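Local coordinates for ArCE4A (Arthrobacter sp. AW19M34-1, PDB 5LFZ), which probably removes acetyl groups by hydrolysis from N-acetylated polysaccharides such as chitin, as a metal-dependent deacetylase of carbohydrate esterase family 4, at residues Y38-R41 / L42-E45; H99-Q102 / W103-A107; V183-L186 / V187-H191. One frame throughout, in Å; residues are numbered along the deposited sequence.

Contact 1 of 3, residues Y38-R41 / L42-E45; sequences YTNR and LLDE
The carboxylate of D44 folds back against the backbone oxygen of N40. D44 CG is 3.1 Å from N40 O, and both carboxylate oxygens stay close to it without a bond, since all are acceptors. D44 comes back to N40 O because its CG stands beside the backbone N (chi1 -73°), which turns the group along the helix. R71 probably eases the crowding of oxygens: it forms a salt bridge with D44 OD1 and a hydrogen bond with N40 OD1. The other flat group, the Y38 ring, has R41 NH1 at its edge and in its plane, with NH1 3.7 Å from Y38 CD1. NH1 also makes a salt bridge to E177.

This is the start of helix 39-48, the helical arm of the beta-alpha-beta unit between strands 26-32 and 54-57. Y38 O takes the N-H of L42 at 3.0 Å, so the last loop residue already joins the helical bonding. T39, N40 and R41 pass their carbonyls to L43, D44 and E45 in the same way. On the inner face, T39 CG2 runs alongside L43 CD1 at 4.2 Å, and both residues pack on T68. T39 OG1 bonds to G36 N and D174. L42 has CG anti to the backbone N (chi1 -177°) and packs on V183 and F55; L43 shares F55. Toward helix 177-192, E45 bends at chi2. Its CG lies 3.3 Å from R41 O, and water 1 donates to both R41 O, at 3.1 Å, and E45 OE2, at 2.6 Å.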
loop_
_atom_site.group_PDB
_atom_site.type_symbol
_atom_site.label_atom_id
_atom_site.label_comp_id
_atom_site.label_asym_id
_atom_site.label_seq_id
_atom_site.Cartn_x
_atom_site.Cartn_y
_atom_site.Cartn_z
ATOM N N TYR A 38 13.741 -3.193 6.188
ATOM C CA TYR A 38 13.128 -4.508 6.031
ATOM C C TYR A 38 12.498 -4.718 4.660
ATOM O O TYR A 38 12.087 -5.832 4.333
ATOM C CB TYR A 38 12.067 -4.744 7.113
ATOM C CG TYR A 38 12.560 -4.500 8.519
ATOM C CD1 TYR A 38 13.364 -5.429 9.163
ATOM C CD2 TYR A 38 12.214 -3.343 9.203
ATOM C CE1 TYR A 38 13.817 -5.209 10.458
ATOM C CE2 TYR A 38 12.657 -3.114 10.497
ATOM C CZ TYR A 38 13.462 -4.048 11.115
ATOM O OH TYR A 38 13.908 -3.821 12.400
ATOM N N THR A 39 12.434 -3.662 3.855
ATOM C CA THR A 39 11.708 -3.715 2.592
ATOM C C THR A 39 12.274 -4.750 1.618
ATOM O O THR A 39 11.522 -5.467 0.958
ATOM C CB THR A 39 11.690 -2.339 1.919
ATOM O OG1 THR A 39 11.195 -1.366 2.850
ATOM C CG2 THR A 39 10.785 -2.364 0.686
ATOM N N ASN A 40 13.593 -4.845 1.529
ATOM C CA ASN A 40 14.170 -5.809 0.600
ATOM C C ASN A 40 13.933 -7.261 1.016
ATOM O O ASN A 40 13.706 -8.121 0.161
ATOM C CB ASN A 40 15.649 -5.537 0.420
ATOM C CG ASN A 40 15.892 -4.412 -0.552
ATOM O OD1 ASN A 40 15.851 -4.613 -1.765
ATOM N ND2 ASN A 40 16.101 -3.211 -0.033
ATOM N N ARG A 41 13.970 -7.541 2.317
ATOM C CA ARG A 41 13.635 -8.877 2.797
ATOM C C ARG A 41 12.178 -9.177 2.489
ATOM O O ARG A 41 11.825 -10.292 2.114
ATOM C CB ARG A 41 13.904 -9.007 4.298
ATOM C CG ARG A 41 15.384 -9.091 4.636
ATOM C CD ARG A 41 15.647 -8.785 6.097
ATOM N NE ARG A 41 15.083 -9.805 6.975
ATOM C CZ ARG A 41 14.965 -9.663 8.288
ATOM N NH1 ARG A 41 15.378 -8.545 8.871
ATOM N NH2 ARG A 41 14.441 -10.637 9.016
ATOM N N LEU A 42 11.341 -8.158 2.634
ATOM C CA LEU A 42 9.925 -8.266 2.320
ATOM C C LEU A 42 9.734 -8.596 0.837
ATOM O O LEU A 42 8.955 -9.478 0.474
ATOM C CB LEU A 42 9.223 -6.963 2.703
ATOM C CG LEU A 42 7.720 -6.810 2.553
ATOM C CD1 LEU A 42 7.064 -8.054 3.045
ATOM C CD2 LEU A 42 7.255 -5.605 3.362
ATOM N N LEU A 43 10.469 -7.894 -0.017
ATOM C CA LEU A 43 10.390 -8.122 -1.451
ATOM C C LEU A 43 10.923 -9.505 -1.814
ATOM O O LEU A 43 10.410 -10.155 -2.728
ATOM C CB LEU A 43 11.166 -7.045 -2.203
ATOM C CG LEU A 43 10.548 -5.648 -2.229
ATOM C CD1 LEU A 43 11.564 -4.650 -2.732
ATOM C CD2 LEU A 43 9.317 -5.633 -3.122
ATOM N N ASP A 44 11.953 -9.946 -1.097
ATOM C CA ASP A 44 12.500 -11.278 -1.302
ATOM C C ASP A 44 11.434 -12.333 -1.022
ATOM O O ASP A 44 11.250 -13.261 -1.809
ATOM C CB ASP A 44 13.721 -11.515 -0.408
ATOM C CG ASP A 44 14.948 -10.751 -0.869
ATOM O OD1 ASP A 44 14.962 -10.243 -2.012
ATOM O OD2 ASP A 44 15.911 -10.657 -0.081
ATOM N N GLU A 45 10.730 -12.187 0.097
ATOM C CA GLU A 45 9.704 -13.155 0.479
ATOM C C GLU A 45 8.544 -13.157 -0.512
ATOM O O GLU A 45 8.045 -14.217 -0.892
ATOM C CB GLU A 45 9.184 -12.871 1.890
ATOM C CG GLU A 45 10.227 -13.006 2.997
ATOM C CD GLU A 45 10.804 -14.407 3.110
ATOM O OE1 GLU A 45 10.118 -15.378 2.716
ATOM O OE2 GLU A 45 11.947 -14.541 3.597
HETATM O O HOH W 1 13.516 -12.498 3.405
#

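Contact 2 of 3, residues H99-Q102 / W103-A107; sequences HEVQ and WTDEA
H99 and W103, one helical turn apart, lie side by side with their rings almost parallel, at 6°. The rings are slid apart, with centroids of the imidazole and the six-membered ring 4.7 Å apart, so they barely overlap. What sits over the centre of the indole six-membered ring is H99 CB, 3.5 Å from its centroid and close to the ring normal. This is a CH-pi contact. The imidazole beyond it meets W103 CZ2 near its rim, with H99 CG 3.5 Å from CZ2. Both side chains have CG beside the backbone N (chi1 -65° in H99, -66° in W103), which leans the indole back over the preceding turn. H99 O lies under the same face, 3.1 Å from W103 CG, and also accepts the N-H of W103.

The segment is part of the long helix 94-112. On its buried side E100 bends at chi2, and its OE1 accepts from the backbone N-H groups of F84 and D85. E100 thus ties down the loop between H82 and H86, two ligands of the bound nickel ion; its side chain is about 11 Å from the ion. T104 turns its hydroxyl back to E100 O, but the exact place of OG1 is doubtful. D105 runs alongside V101, with OD2 3.8 Å from V101 CG1. Its OD2 bonds to Y136. Water 2 gives one proton to D105 OD1, at 2.7 Å, and one to V101 O, at 2.8 Å.

V101 O thus takes the water as well as the N-H of D105. The chemistry implies a helix with two different sides: a stacked histidine-tryptophan pair toward the surface, and acids, E100 buried and D105 partly exposed, whose oxygens take up loop N-H groups, the Y136 hydroxyl and a water.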
loop_
_atom_site.group_PDB
_atom_site.type_symbol
_atom_site.label_atom_id
_atom_site.label_comp_id
_atom_site.label_asym_id
_atom_site.label_seq_id
_atom_site.Cartn_x
_atom_site.Cartn_y
_atom_site.Cartn_z
ATOM N N HIS A 99 2.486 20.382 -1.221
ATOM C CA HIS A 99 3.844 19.940 -0.920
ATOM C C HIS A 99 3.902 18.437 -0.668
ATOM O O HIS A 99 4.737 17.744 -1.236
ATOM C CB HIS A 99 4.403 20.687 0.291
ATOM C CG HIS A 99 4.578 22.156 0.063
ATOM N ND1 HIS A 99 4.790 22.693 -1.189
ATOM C CD2 HIS A 99 4.579 23.201 0.925
ATOM C CE1 HIS A 99 4.908 24.005 -1.090
ATOM N NE2 HIS A 99 4.785 24.339 0.183
ATOM N N GLU A 100 3.013 17.934 0.183
ATOM C CA GLU A 100 3.001 16.513 0.519
ATOM C C GLU A 100 2.839 15.634 -0.718
ATOM O O GLU A 100 3.505 14.610 -0.854
ATOM C CB GLU A 100 1.885 16.207 1.516
ATOM C CG GLU A 100 2.077 16.832 2.891
ATOM C CD GLU A 100 3.313 16.320 3.600
ATOM O OE1 GLU A 100 3.741 15.182 3.318
ATOM O OE2 GLU A 100 3.854 17.059 4.451
ATOM N N VAL A 101 1.947 16.031 -1.615
ATOM C CA VAL A 101 1.743 15.285 -2.851
ATOM C C VAL A 101 2.945 15.425 -3.791
ATOM O O VAL A 101 3.549 14.432 -4.211
ATOM C CB VAL A 101 0.468 15.756 -3.582
ATOM C CG1 VAL A 101 0.397 15.157 -4.981
ATOM C CG2 VAL A 101 -0.775 15.399 -2.767
ATOM N N GLN A 102 3.289 16.665 -4.113
ATOM C CA GLN A 102 4.299 16.934 -5.130
ATOM C C GLN A 102 5.708 16.523 -4.726
ATOM O O GLN A 102 6.471 16.049 -5.564
ATOM C CB GLN A 102 4.285 18.410 -5.503
ATOM C CG GLN A 102 3.004 18.840 -6.178
ATOM C CD GLN A 102 3.008 20.305 -6.525
ATOM O OE1 GLN A 102 4.057 20.952 -6.511
ATOM N NE2 GLN A 102 1.836 20.844 -6.839
ATOM N N TRP A 103 6.059 16.691 -3.453
ATOM C CA TRP A 103 7.387 16.278 -3.002
ATOM C C TRP A 103 7.536 14.764 -3.065
ATOM O O TRP A 103 8.617 14.254 -3.343
ATOM C CB TRP A 103 7.672 16.757 -1.578
ATOM C CG TRP A 103 7.770 18.236 -1.428
ATOM C CD1 TRP A 103 7.860 19.161 -2.424
ATOM C CD2 TRP A 103 7.786 18.966 -0.198
ATOM N NE1 TRP A 103 7.933 20.426 -1.890
ATOM C CE2 TRP A 103 7.890 20.333 -0.524
ATOM C CE3 TRP A 103 7.724 18.597 1.149
ATOM C CZ2 TRP A 103 7.932 21.330 0.446
ATOM C CZ3 TRP A 103 7.766 19.591 2.112
ATOM C CH2 TRP A 103 7.871 20.939 1.755
ATOM N N THR A 104 6.445 14.051 -2.811
ATOM C CA THR A 104 6.482 12.592 -2.822
ATOM C C THR A 104 6.590 12.092 -4.251
ATOM O O THR A 104 7.365 11.176 -4.543
ATOM C CB THR A 104 5.241 11.987 -2.141
ATOM O OG1 THR A 104 5.130 12.519 -0.818
ATOM C CG2 THR A 104 5.345 10.455 -2.065
ATOM N N ASP A 105 5.825 12.714 -5.145
ATOM C CA ASP A 105 5.861 12.357 -6.561
ATOM C C ASP A 105 7.256 12.547 -7.137
ATOM O O ASP A 105 7.728 11.715 -7.913
ATOM C CB ASP A 105 4.857 13.183 -7.368
ATOM C CG ASP A 105 3.422 12.735 -7.153
ATOM O OD1 ASP A 105 3.223 11.654 -6.567
ATOM O OD2 ASP A 105 2.495 13.451 -7.601
ATOM N N GLU A 106 7.915 13.642 -6.769
ATOM C CA GLU A 106 9.244 13.913 -7.304
ATOM C C GLU A 106 10.212 12.834 -6.841
ATOM O O GLU A 106 11.040 12.355 -7.614
ATOM C CB GLU A 106 9.755 15.286 -6.876
ATOM C CG GLU A 106 11.163 15.575 -7.376
ATOM C CD GLU A 106 11.906 16.588 -6.523
ATOM O OE1 GLU A 106 11.576 16.742 -5.329
ATOM O OE2 GLU A 106 12.824 17.239 -7.057
ATOM N N ALA A 107 10.101 12.461 -5.571
ATOM C CA ALA A 107 10.976 11.444 -5.009
ATOM C C ALA A 107 10.781 10.102 -5.722
ATOM O O ALA A 107 11.753 9.429 -6.080
ATOM C CB ALA A 107 10.729 11.303 -3.513
HETATM O O HOH W 2 2.174 11.986 -4.087
#

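Contact 3 of 3, residues V183-L186 / V187-H191; sequences VPQL and VSKLH
Q185 lies alongside K189, one turn further on, and its amide end overlaps the far methylenes of the lysine. Q185 CG is 3.8 Å from K189 CE, and Q185 OE1 comes within 3.2 Å of the same carbon. This is not a bond to the ammonium group: the lysine bends at chi4 and carries NZ off to 4.4 Å from Q185 OE1. The glutamine reaches out because its CG is anti to the backbone N (chi1 -177°) and the rest is extended. Its NE2 donates to Q154. With an alanine in its place, Q154 OE1 would probably lose its amide donor and K189 the chain it lies against.

Both residues sit on helix 177-192, on the side that meets helix 153-163. V183 and P184 pack on helix 39-48, and the inner face covers strand 26-32 of the parallel sheet. This is consistent with the distorted (beta/alpha) barrel of CE4 enzymes, the NodB homology fold. P184 has no N-H to give to the turn before, and the helix is kinked there. Its carbonyl, by contrast, is well used. S188 N and S188 OG reach P184 O from opposite faces of its plane, the hydroxyl at 3.0 Å, and Q49 NE2 donates to it as well.

The inner face is aliphatic. The L186 and L190 side chains cross at an angle, L186 CD1 lying 3.7 Å from L190 CD1, and both leucines press on L29. V183 and V187 point the same way, with V183 CG1 4.0 Å from V187 CG2. V187 CG2 also touches V183 O at 3.3 Å. V183 goes on to meet F31 and L42.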
loop_
_atom_site.group_PDB
_atom_site.type_symbol
_atom_site.label_atom_id
_atom_site.label_comp_id
_atom_site.label_asym_id
_atom_site.label_seq_id
_atom_site.Cartn_x
_atom_site.Cartn_y
_atom_site.Cartn_z
ATOM N N VAL A 183 4.890 -12.369 6.313
ATOM C CA VAL A 183 4.512 -12.531 4.913
ATOM C C VAL A 183 4.540 -13.963 4.366
ATOM O O VAL A 183 3.584 -14.358 3.697
ATOM C CB VAL A 183 5.368 -11.620 4.020
ATOM C CG1 VAL A 183 5.479 -12.180 2.604
ATOM C CG2 VAL A 183 4.728 -10.261 3.996
ATOM N N PRO A 184 5.602 -14.750 4.649
ATOM C CA PRO A 184 5.587 -16.113 4.109
ATOM C C PRO A 184 4.339 -16.884 4.521
ATOM O O PRO A 184 3.703 -17.522 3.684
ATOM C CB PRO A 184 6.842 -16.745 4.716
ATOM C CG PRO A 184 7.742 -15.597 4.960
ATOM C CD PRO A 184 6.844 -14.485 5.396
ATOM N N GLN A 185 3.980 -16.796 5.795
ATOM C CA GLN A 185 2.798 -17.481 6.292
ATOM C C GLN A 185 1.499 -16.843 5.790
ATOM O O GLN A 185 0.537 -17.546 5.459
ATOM C CB GLN A 185 2.814 -17.508 7.822
ATOM C CG GLN A 185 1.657 -18.266 8.427
ATOM C CD GLN A 185 1.687 -18.278 9.946
ATOM O OE1 GLN A 185 0.857 -18.924 10.585
ATOM N NE2 GLN A 185 2.644 -17.560 10.530
ATOM N N LEU A 186 1.467 -15.516 5.743
ATOM C CA LEU A 186 0.258 -14.805 5.336
ATOM C C LEU A 186 -0.120 -15.147 3.892
ATOM O O LEU A 186 -1.284 -15.421 3.590
ATOM C CB LEU A 186 0.440 -13.294 5.498
ATOM C CG LEU A 186 -0.777 -12.490 5.033
ATOM C CD1 LEU A 186 -2.030 -12.995 5.729
ATOM C CD2 LEU A 186 -0.589 -11.007 5.278
ATOM N N VAL A 187 0.869 -15.144 3.007
ATOM C CA VAL A 187 0.633 -15.485 1.609
ATOM C C VAL A 187 0.150 -16.930 1.476
ATOM O O VAL A 187 -0.830 -17.203 0.781
ATOM C CB VAL A 187 1.897 -15.281 0.767
ATOM C CG1 VAL A 187 1.682 -15.778 -0.654
ATOM C CG2 VAL A 187 2.285 -13.816 0.764
ATOM N N SER A 188 0.839 -17.847 2.147
ATOM C CA SER A 188 0.470 -19.261 2.106
ATOM C C SER A 188 -0.975 -19.469 2.535
ATOM O O SER A 188 -1.737 -20.167 1.867
ATOM C CB SER A 188 1.392 -20.091 3.000
ATOM O OG SER A 188 2.714 -20.099 2.490
ATOM N N LYS A 189 -1.350 -18.852 3.649
ATOM C CA LYS A 189 -2.697 -19.024 4.176
ATOM C C LYS A 189 -3.764 -18.347 3.318
ATOM O O LYS A 189 -4.859 -18.884 3.164
ATOM C CB LYS A 189 -2.774 -18.512 5.615
ATOM C CG LYS A 189 -2.189 -19.501 6.626
ATOM C CD LYS A 189 -2.246 -18.973 8.045
ATOM C CE LYS A 189 -1.706 -19.996 9.031
ATOM N NZ LYS A 189 -2.585 -21.190 9.130
ATOM N N LEU A 190 -3.459 -17.183 2.749
ATOM C CA LEU A 190 -4.431 -16.527 1.879
ATOM C C LEU A 190 -4.639 -17.345 0.603
ATOM O O LEU A 190 -5.767 -17.500 0.130
ATOM C CB LEU A 190 -3.993 -15.095 1.542
ATOM C CG LEU A 190 -4.160 -14.091 2.689
ATOM C CD1 LEU A 190 -3.476 -12.780 2.346
ATOM C CD2 LEU A 190 -5.639 -13.873 3.015
ATOM N N HIS A 191 -3.554 -17.885 0.055
ATOM C CA HIS A 191 -3.668 -18.803 -1.074
ATOM C C HIS A 191 -4.487 -20.037 -0.709
ATOM O O HIS A 191 -5.369 -20.452 -1.457
ATOM C CB HIS A 191 -2.289 -19.234 -1.563
ATOM C CG HIS A 191 -1.609 -18.220 -2.426
ATOM N ND1 HIS A 191 -0.256 -18.250 -2.685
ATOM C CD2 HIS A 191 -2.097 -17.149 -3.098
ATOM C CE1 HIS A 191 0.061 -17.245 -3.481
ATOM N NE2 HIS A 191 -1.038 -16.560 -3.744
#

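All three contacts lie within single helices. Contacts 1 and 3 belong to neighbouring helices on the same sheet and touch: L42 CD1 packs on V183 CG2 at 3.4 Å, and E45 OE1 meets P184 CG at 3.3 Å. Contact 2 stands apart, about 22 Å from contact 3 at the nearest atoms and on the other side of the chain's centre. Each is partly buried. Contact 3 has the most aliphatic inner face, against the sheet. Contact 1 mixes leucines toward the sheet with charged groups whose partners are on neighbouring helices. Contact 2 puts aromatic rings outward and an acid inward, near the metal loop.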